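Local atomic coordinates of DsbA family protein (Salmonella typhimurium, PDB entry 7JVE), a protein that acts as a trimeric thioredoxin-like enzyme that both oxidises thiols and isomerises disulfides. Residues V87-Y92 / Q205-H210; W96-A101 / G161-A166; N155-T160 / Y173-H178. All coordinates share one frame; numbering follows the deposited sequence.

Contact 1. Residues V87-Y92 / Q205-H210; sequences VMFFDY and QALAQH
Phe89, on strand 84-90, meets Leu207 and Ala208 of helix 199-210, and its ring carries the contact from the strand side. CB leaves the strand toward the helix, and CG stands anti to the carbonyl carbon (chi1 -67°), which carries the ring out to it. Along the ring margin nearer the helix, Phe89 CD2 comes first, 4.2 Å from the Ala208 CB methyl. One atom further, Phe89 CE2 lies 4.1 Å from the backbone N of Ala208. The tip makes the tightest approach, with Phe89 CZ 3.7 Å from Leu207 CD2 and 3.9 Å from Leu207 CG. The leucine branch therefore abuts the ring at its edge, near the ring plane, and the two side chains cross at about a right angle. All three residues are buried, and the meeting is wholly apolar apart from that backbone N. On the same helix, Gln205 NE2 donates to Gln209 OE1 and also bonds Ser214 OG. Phe213 packs edge-to-face with Phe89, while Leu69 of helix 66-69 touches both Phe89 and Leu207. The contact thus lays helix 199-210 against strand 84-90, the central strand of the sheet, which runs between strands 115-120 and 218-223.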
loop_
_atom_site.group_PDB
_atom_site.type_symbol
_atom_site.label_atom_id
_atom_site.label_comp_id
_atom_site.label_asym_id
_atom_site.label_seq_id
_atom_site.Cartn_x
_atom_site.Cartn_y
_atom_site.Cartn_z
ATOM N N VAL A 87 25.624 -13.670 1.392
ATOM C CA VAL A 87 25.582 -13.473 -0.050
ATOM C C VAL A 87 24.534 -12.410 -0.337
ATOM O O VAL A 87 23.385 -12.537 0.100
ATOM C CB VAL A 87 25.254 -14.792 -0.775
ATOM C CG1 VAL A 87 25.327 -14.614 -2.285
ATOM C CG2 VAL A 87 26.188 -15.889 -0.325
ATOM N N MET A 88 24.915 -11.348 -1.050
ATOM C CA MET A 88 24.024 -10.205 -1.223
ATOM C C MET A 88 23.701 -9.990 -2.695
ATOM O O MET A 88 24.592 -9.680 -3.498
ATOM C CB MET A 88 24.609 -8.932 -0.601
ATOM C CG MET A 88 24.999 -9.073 0.870
ATOM S SD MET A 88 26.199 -7.868 1.508
ATOM C CE MET A 88 27.655 -8.186 0.503
ATOM N N PHE A 89 22.422 -10.165 -3.034
ATOM C CA PHE A 89 21.869 -9.822 -4.336
ATOM C C PHE A 89 21.358 -8.382 -4.294
ATOM O O PHE A 89 20.479 -8.044 -3.492
ATOM C CB PHE A 89 20.748 -10.790 -4.699
ATOM C CG PHE A 89 21.225 -12.198 -4.923
ATOM C CD1 PHE A 89 21.561 -13.008 -3.845
ATOM C CD2 PHE A 89 21.387 -12.691 -6.226
ATOM C CE1 PHE A 89 21.997 -14.317 -4.051
ATOM C CE2 PHE A 89 21.827 -13.986 -6.450
ATOM C CZ PHE A 89 22.136 -14.817 -5.360
ATOM N N PHE A 90 21.915 -7.536 -5.154
ATOM C CA PHE A 90 21.597 -6.124 -5.136
ATOM C C PHE A 90 21.765 -5.566 -6.543
ATOM O O PHE A 90 22.508 -6.111 -7.371
ATOM C CB PHE A 90 22.495 -5.353 -4.160
ATOM C CG PHE A 90 23.927 -5.341 -4.584
ATOM C CD1 PHE A 90 24.757 -6.411 -4.291
ATOM C CD2 PHE A 90 24.426 -4.298 -5.353
ATOM C CE1 PHE A 90 26.066 -6.414 -4.726
ATOM C CE2 PHE A 90 25.733 -4.294 -5.771
ATOM C CZ PHE A 90 26.554 -5.348 -5.460
ATOM N N ASP A 91 21.036 -4.482 -6.794
ATOM C CA ASP A 91 21.126 -3.669 -7.999
ATOM C C ASP A 91 21.565 -2.278 -7.547
ATOM O O ASP A 91 21.027 -1.750 -6.565
ATOM C CB ASP A 91 19.755 -3.653 -8.703
ATOM C CG ASP A 91 19.722 -2.839 -9.999
ATOM O OD1 ASP A 91 20.559 -1.924 -10.214
ATOM O OD2 ASP A 91 18.793 -3.118 -10.805
ATOM N N TYR A 92 22.562 -1.696 -8.222
ATOM C CA TYR A 92 22.992 -0.368 -7.806
ATOM C C TYR A 92 21.873 0.672 -7.912
ATOM O O TYR A 92 21.917 1.683 -7.204
ATOM C CB TYR A 92 24.207 0.097 -8.606
ATOM C CG TYR A 92 25.501 -0.549 -8.168
ATOM C CD1 TYR A 92 26.077 -0.240 -6.928
ATOM C CD2 TYR A 92 26.147 -1.470 -8.978
ATOM C CE1 TYR A 92 27.259 -0.825 -6.519
ATOM C CE2 TYR A 92 27.342 -2.072 -8.578
ATOM C CZ TYR A 92 27.891 -1.749 -7.349
ATOM O OH TYR A 92 29.079 -2.333 -6.953
ATOM N N GLN A 205 22.213 -13.297 -12.781
ATOM C CA GLN A 205 20.782 -13.292 -13.075
ATOM C C GLN A 205 20.240 -14.713 -13.212
ATOM O O GLN A 205 19.125 -15.007 -12.757
ATOM C CB GLN A 205 20.505 -12.500 -14.348
ATOM C CG GLN A 205 19.055 -12.535 -14.788
ATOM C CD GLN A 205 18.137 -11.885 -13.771
ATOM O OE1 GLN A 205 18.567 -11.040 -12.985
ATOM N NE2 GLN A 205 16.865 -12.281 -13.778
ATOM N N ALA A 206 21.021 -15.610 -13.825
ATOM C CA ALA A 206 20.638 -17.018 -13.854
ATOM C C ALA A 206 20.536 -17.584 -12.442
ATOM O O ALA A 206 19.585 -18.306 -12.126
ATOM C CB ALA A 206 21.631 -17.829 -14.693
ATOM N N LEU A 207 21.505 -17.256 -11.577
ATOM C CA LEU A 207 21.443 -17.685 -10.185
ATOM C C LEU A 207 20.271 -17.039 -9.445
ATOM O O LEU A 207 19.597 -17.700 -8.650
ATOM C CB LEU A 207 22.758 -17.359 -9.473
ATOM C CG LEU A 207 22.823 -17.692 -7.974
ATOM C CD1 LEU A 207 22.548 -19.193 -7.705
ATOM C CD2 LEU A 207 24.127 -17.242 -7.304
ATOM N N ALA A 208 20.017 -15.746 -9.671
ATOM C CA ALA A 208 18.852 -15.130 -9.026
ATOM C C ALA A 208 17.559 -15.827 -9.439
ATOM O O ALA A 208 16.665 -16.035 -8.610
ATOM C CB ALA A 208 18.773 -13.638 -9.337
ATOM N N GLN A 209 17.441 -16.199 -10.712
ATOM C CA GLN A 209 16.226 -16.866 -11.161
ATOM C C GLN A 209 16.102 -18.253 -10.543
ATOM O O GLN A 209 15.007 -18.657 -10.125
ATOM C CB GLN A 209 16.204 -16.943 -12.686
ATOM C CG GLN A 209 15.877 -15.591 -13.306
ATOM C CD GLN A 209 16.147 -15.495 -14.807
ATOM O OE1 GLN A 209 16.140 -14.402 -15.364
ATOM N NE2 GLN A 209 16.393 -16.631 -15.458
ATOM N N HIS A 210 17.213 -18.994 -10.489
ATOM C CA HIS A 210 17.223 -20.281 -9.798
ATOM C C HIS A 210 16.929 -20.132 -8.313
ATOM O O HIS A 210 16.342 -21.037 -7.713
ATOM C CB HIS A 210 18.571 -20.984 -9.978
ATOM C CG HIS A 210 18.768 -21.560 -11.343
ATOM N ND1 HIS A 210 20.008 -21.640 -11.945
ATOM C CD2 HIS A 210 17.881 -22.070 -12.233
ATOM C CE1 HIS A 210 19.876 -22.191 -13.141
ATOM N NE2 HIS A 210 18.597 -22.460 -13.340
#

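Contact 2. Residues W96-A101 / G161-A166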
loop_
_atom_site.group_PDB
_atom_site.type_symbol
_atom_site.label_atom_id
_atom_site.label_comp_id
_atom_site.label_asym_id
_atom_site.label_seq_id
_atom_site.Cartn_x
_atom_site.Cartn_y
_atom_site.Cartn_z
ATOM N N TRP A 96 16.294 1.194 -2.169
ATOM C CA TRP A 96 16.451 0.796 -0.773
ATOM C C TRP A 96 17.707 -0.044 -0.523
ATOM O O TRP A 96 18.216 -0.038 0.609
ATOM C CB TRP A 96 15.196 0.077 -0.266
ATOM C CG TRP A 96 14.996 -1.330 -0.746
ATOM C CD1 TRP A 96 15.269 -2.483 -0.054
ATOM C CD2 TRP A 96 14.424 -1.733 -1.995
ATOM N NE1 TRP A 96 14.917 -3.582 -0.813
ATOM C CE2 TRP A 96 14.397 -3.150 -2.008
ATOM C CE3 TRP A 96 13.931 -1.036 -3.107
ATOM C CZ2 TRP A 96 13.899 -3.886 -3.094
ATOM C CZ3 TRP A 96 13.428 -1.773 -4.198
ATOM C CH2 TRP A 96 13.417 -3.183 -4.176
ATOM N N CYS A 97 18.244 -0.722 -1.545
ATOM C CA CYS A 97 19.587 -1.296 -1.426
ATOM C C CYS A 97 20.596 -0.201 -1.143
ATOM O O CYS A 97 21.483 -0.343 -0.295
ATOM C CB CYS A 97 19.991 -2.005 -2.711
ATOM S SG CYS A 97 19.020 -3.440 -3.098
ATOM N N SER A 98 20.482 0.896 -1.883
ATOM C CA SER A 98 21.335 2.044 -1.638
ATOM C C SER A 98 21.251 2.470 -0.177
ATOM O O SER A 98 22.276 2.617 0.495
ATOM C CB SER A 98 20.932 3.181 -2.575
ATOM O OG SER A 98 21.803 4.276 -2.430
ATOM N N LYS A 99 20.028 2.638 0.352
ATOM C CA LYS A 99 19.909 3.115 1.732
ATOM C C LYS A 99 20.349 2.076 2.749
ATOM O O LYS A 99 20.617 2.440 3.897
ATOM C CB LYS A 99 18.478 3.558 2.053
ATOM C CG LYS A 99 17.888 4.488 1.020
ATOM C CD LYS A 99 17.945 5.895 1.522
ATOM C CE LYS A 99 17.153 6.844 0.636
ATOM N NZ LYS A 99 16.911 8.107 1.360
ATOM N N MET A 100 20.422 0.802 2.362
ATOM C CA MET A 100 20.933 -0.242 3.236
ATOM C C MET A 100 22.455 -0.274 3.291
ATOM O O MET A 100 23.018 -0.915 4.187
ATOM C CB MET A 100 20.413 -1.604 2.767
ATOM C CG MET A 100 18.967 -1.877 3.166
ATOM S SD MET A 100 18.878 -2.282 4.918
ATOM C CE MET A 100 19.970 -3.685 4.953
ATOM N N ALA A 101 23.133 0.386 2.355
ATOM C CA ALA A 101 24.586 0.281 2.300
ATOM C C ALA A 101 25.258 0.620 3.625
ATOM O O ALA A 101 26.183 -0.110 4.018
ATOM C CB ALA A 101 25.127 1.150 1.150
ATOM N N GLY A 161 23.849 8.564 -5.139
ATOM C CA GLY A 161 22.449 8.777 -4.845
ATOM C C GLY A 161 21.570 8.615 -6.071
ATOM O O GLY A 161 20.408 9.028 -6.056
ATOM N N LYS A 162 22.096 8.021 -7.142
ATOM C CA LYS A 162 21.364 7.899 -8.402
ATOM C C LYS A 162 20.721 6.512 -8.468
ATOM O O LYS A 162 21.419 5.493 -8.567
ATOM C CB LYS A 162 22.285 8.177 -9.595
ATOM C CG LYS A 162 22.917 9.586 -9.509
ATOM C CD LYS A 162 23.615 10.060 -10.777
ATOM C CE LYS A 162 23.534 11.577 -10.900
ATOM N NZ LYS A 162 24.427 12.135 -11.975
ATOM N N VAL A 163 19.387 6.475 -8.377
ATOM C CA VAL A 163 18.652 5.225 -8.232
ATOM C C VAL A 163 17.435 5.261 -9.150
ATOM O O VAL A 163 17.047 6.316 -9.664
ATOM C CB VAL A 163 18.227 4.971 -6.758
ATOM C CG1 VAL A 163 19.463 4.829 -5.865
ATOM C CG2 VAL A 163 17.299 6.083 -6.239
ATOM N N GLU A 164 16.866 4.069 -9.382
ATOM C CA GLU A 164 15.550 3.895 -10.018
ATOM C C GLU A 164 15.500 4.527 -11.408
ATOM O O GLU A 164 14.492 5.120 -11.810
ATOM C CB GLU A 164 14.439 4.438 -9.116
ATOM C CG GLU A 164 14.495 3.740 -7.777
ATOM C CD GLU A 164 13.923 2.322 -7.809
ATOM O OE1 GLU A 164 13.336 1.942 -8.848
ATOM O OE2 GLU A 164 14.146 1.562 -6.827
ATOM N N GLY A 165 16.590 4.380 -12.159
ATOM C CA GLY A 165 16.674 4.872 -13.517
ATOM C C GLY A 165 17.555 6.092 -13.694
ATOM O O GLY A 165 17.909 6.414 -14.833
ATOM N N ALA A 166 17.946 6.760 -12.606
ATOM C CA ALA A 166 18.753 7.973 -12.703
ATOM C C ALA A 166 20.250 7.707 -12.885
ATOM O O ALA A 166 20.987 8.653 -13.195
ATOM C CB ALA A 166 18.543 8.854 -11.460
#
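Val163 sets its CG1 methyl against Ser98 on the first part of helix 95-110, with Val163 CG1 4.0 Å from Ser98 CB. CG1 is anti to the carbonyl carbon of the valine (chi1 -63°), and Val163 CG1 lies 4.2 Å from Ser98 OG as well, so the serine is met alongside its CB-OG bond by a hydrocarbon. The second meeting is looser. Glu164 leaves the backbone to one side of the helix, but bends at both CB and CG (chi2 -77°) and brings its carboxylate back, Glu164 OE2 standing 4.3 Å from Trp96 CZ3, an approach oblique to the indole. That carboxylate is held by stronger partners: OE1 forms a salt bridge with Arg127, and OE2 accepts from the backbone N of Ser95 at the start of the helix. A type I' turn from Val163 to Ala166, closed by Ala166 N to Val163 O at 3.1 Å, shapes the loop, with Glu164 and Gly165 both at positive phi. Cys97, disulfide-bonded to Cys94, belongs to the thioredoxin-type CxxC motif, and Trp96 lies between them in sequence. Trp96 and Cys97 touch Pro217, probably the family's cis-proline, and Tyr179 of the second subunit packs on Trp96. The loop between helices 147-159 and 169-176 therefore borders the redox centre, beside the opening turns of helix 95-110, which Tyr158 of helix 147-159 also touches.

Contact 3. Residues N155-T160 / Y173-H178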
loop_
_atom_site.group_PDB
_atom_site.type_symbol
_atom_site.label_atom_id
_atom_site.label_comp_id
_atom_site.label_asym_id
_atom_site.label_seq_id
_atom_site.Cartn_x
_atom_site.Cartn_y
_atom_site.Cartn_z
ATOM N N ASN A 155 30.588 1.267 -2.605
ATOM C CA ASN A 155 29.969 2.329 -1.822
ATOM C C ASN A 155 29.966 3.651 -2.578
ATOM O O ASN A 155 29.010 4.434 -2.474
ATOM C CB ASN A 155 30.690 2.489 -0.494
ATOM C CG ASN A 155 30.493 1.298 0.413
ATOM O OD1 ASN A 155 29.436 0.684 0.398
ATOM N ND2 ASN A 155 31.511 0.963 1.203
ATOM N N ALA A 156 31.030 3.930 -3.338
ATOM C CA ALA A 156 31.089 5.200 -4.043
ATOM C C ALA A 156 30.008 5.280 -5.114
ATOM O O ALA A 156 29.444 6.353 -5.347
ATOM C CB ALA A 156 32.475 5.400 -4.660
ATOM N N LEU A 157 29.697 4.153 -5.752
ATOM C CA LEU A 157 28.678 4.152 -6.786
ATOM C C LEU A 157 27.302 4.452 -6.197
ATOM O O LEU A 157 26.602 5.352 -6.674
ATOM C CB LEU A 157 28.714 2.820 -7.528
ATOM C CG LEU A 157 27.913 2.771 -8.829
ATOM C CD1 LEU A 157 28.228 3.972 -9.706
ATOM C CD2 LEU A 157 28.167 1.453 -9.573
ATOM N N TYR A 158 26.900 3.710 -5.159
ATOM C CA TYR A 158 25.797 4.125 -4.290
ATOM C C TYR A 158 25.810 5.587 -3.864
ATOM O O TYR A 158 24.770 6.253 -3.911
ATOM C CB TYR A 158 25.760 3.198 -3.067
ATOM C CG TYR A 158 25.026 1.890 -3.240
ATOM C CD1 TYR A 158 23.996 1.772 -4.166
ATOM C CD2 TYR A 158 25.438 0.733 -2.568
ATOM C CE1 TYR A 158 23.292 0.586 -4.303
ATOM C CE2 TYR A 158 24.779 -0.483 -2.743
ATOM C CZ TYR A 158 23.702 -0.552 -3.603
ATOM O OH TYR A 158 23.020 -1.761 -3.776
ATOM N N ALA A 159 26.964 6.111 -3.441
ATOM C CA ALA A 159 26.980 7.484 -2.946
ATOM C C ALA A 159 26.598 8.500 -4.013
ATOM O O ALA A 159 26.357 9.660 -3.663
ATOM C CB ALA A 159 28.350 7.849 -2.366
ATOM N N THR A 160 26.550 8.127 -5.298
ATOM C CA THR A 160 25.978 9.067 -6.256
ATOM C C THR A 160 24.530 9.405 -5.922
ATOM O O THR A 160 24.026 10.438 -6.378
ATOM C CB THR A 160 26.031 8.542 -7.693
ATOM O OG1 THR A 160 25.219 7.362 -7.800
ATOM C CG2 THR A 160 27.474 8.278 -8.151
ATOM N N TYR A 173 30.982 5.572 -15.872
ATOM C CA TYR A 173 32.293 5.862 -16.439
ATOM C C TYR A 173 32.956 7.021 -15.717
ATOM O O TYR A 173 34.175 7.009 -15.490
ATOM C CB TYR A 173 32.187 6.212 -17.920
ATOM C CG TYR A 173 31.889 5.071 -18.845
ATOM C CD1 TYR A 173 32.632 3.909 -18.808
ATOM C CD2 TYR A 173 30.882 5.182 -19.788
ATOM C CE1 TYR A 173 32.355 2.882 -19.667
ATOM C CE2 TYR A 173 30.604 4.179 -20.648
ATOM C CZ TYR A 173 31.347 3.031 -20.594
ATOM O OH TYR A 173 31.055 2.018 -21.467
ATOM N N THR A 174 32.174 8.051 -15.381
ATOM C CA THR A 174 32.745 9.243 -14.771
ATOM C C THR A 174 33.351 8.910 -13.418
ATOM O O THR A 174 34.462 9.336 -13.104
ATOM C CB THR A 174 31.686 10.337 -14.633
ATOM O OG1 THR A 174 31.299 10.793 -15.930
ATOM C CG2 THR A 174 32.240 11.529 -13.852
ATOM N N LEU A 175 32.636 8.141 -12.603
ATOM C CA LEU A 175 33.245 7.659 -11.372
ATOM C C LEU A 175 34.389 6.694 -11.676
ATOM O O LEU A 175 35.451 6.768 -11.043
ATOM C CB LEU A 175 32.191 7.000 -10.478
ATOM C CG LEU A 175 32.656 6.511 -9.095
ATOM C CD1 LEU A 175 33.162 7.652 -8.193
ATOM C CD2 LEU A 175 31.568 5.712 -8.365
ATOM N N ALA A 176 34.208 5.809 -12.670
ATOM C CA ALA A 176 35.171 4.726 -12.868
ATOM C C ALA A 176 36.548 5.237 -13.283
ATOM O O ALA A 176 37.553 4.572 -13.020
ATOM C CB ALA A 176 34.654 3.725 -13.899
ATOM N N GLN A 177 36.627 6.400 -13.937
ATOM C CA GLN A 177 37.945 6.901 -14.321
ATOM C C GLN A 177 38.869 7.084 -13.121
ATOM O O GLN A 177 40.089 7.096 -13.298
ATOM C CB GLN A 177 37.819 8.216 -15.097
ATOM C CG GLN A 177 37.280 9.365 -14.266
ATOM C CD GLN A 177 36.895 10.563 -15.128
ATOM O OE1 GLN A 177 37.439 10.758 -16.209
ATOM N NE2 GLN A 177 35.956 11.372 -14.645
ATOM N N HIS A 178 38.328 7.195 -11.907
ATOM C CA HIS A 178 39.145 7.325 -10.705
ATOM C C HIS A 178 39.570 5.986 -10.105
ATOM O O HIS A 178 40.403 5.973 -9.197
ATOM C CB HIS A 178 38.389 8.149 -9.650
ATOM C CG HIS A 178 37.984 9.500 -10.150
ATOM N ND1 HIS A 178 38.905 10.470 -10.492
ATOM C CD2 HIS A 178 36.765 10.022 -10.432
ATOM C CE1 HIS A 178 38.272 11.543 -10.935
ATOM N NE2 HIS A 178 36.972 11.296 -10.911
#
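Helices 147-159 and 169-176 come together near their C-terminal ends, their backbones closest at Leu157 and Leu175, where the CA atoms are 7.4 Å apart. Leu175 supplies most of the touching surface. Its CG is anti to the backbone N (chi1 -176°), extending the branch toward the other helix, and CD2 settles over the peptide that joins Ala156 to Leu157. Leu175 CD2 is 3.6 Å from Ala156 C and equally 3.6 Å from Leu157 N, a methyl group laid directly on main chain. The same methyl is bracketed by two side chains: Ala156 CB lies 3.8 Å from Leu175 CD2, and Leu157 CD1 is 4.0 Å from it. The two leucines are set at a slant to each other. Thr160, just beyond Ala159, bonds back to Leu157: Thr160 OG1 donates to Leu157 O at 2.7 Å, almost in line with the carbonyl bond (176°). Leu157 O also takes Thr160 N, and Thr160 OG1 in turn accepts from Lys162 N. Trp153 of helix 147-159 also touches Leu175, while Leu157 packs on Ala134 of helix 128-145. The side chains meet as hydrocarbon only. Ala156 carries nothing beyond CB, consistent with the close approach of Leu175 CD2 to the main chain; the contact probably rests on shape and van der Waals packing, while Leu157 O and Thr160 OG1 are bonded within their own part of the chain.

The three contacts lie in one thioredoxin-family fold; contact 1 encloses the other two along the chain. It closes the longest loop, from strand 84-90 to helix 199-210, and contacts 2 and 3 are nested inside it with their segments alternating. Their centres are about 16 Å apart for contacts 1 and 2, about 21 Å for contacts 1 and 3, and about 13 Å for contacts 2 and 3. Strand 84-90 is followed in the chain by helix 95-110, whose start carries the disulfide. Tyr158, on helix 147-159, touches Phe90, Tyr92, Cys97 and Ser98, so the helical insertion of DsbA-like proteins, which holds contact 3, packs against the redox centre.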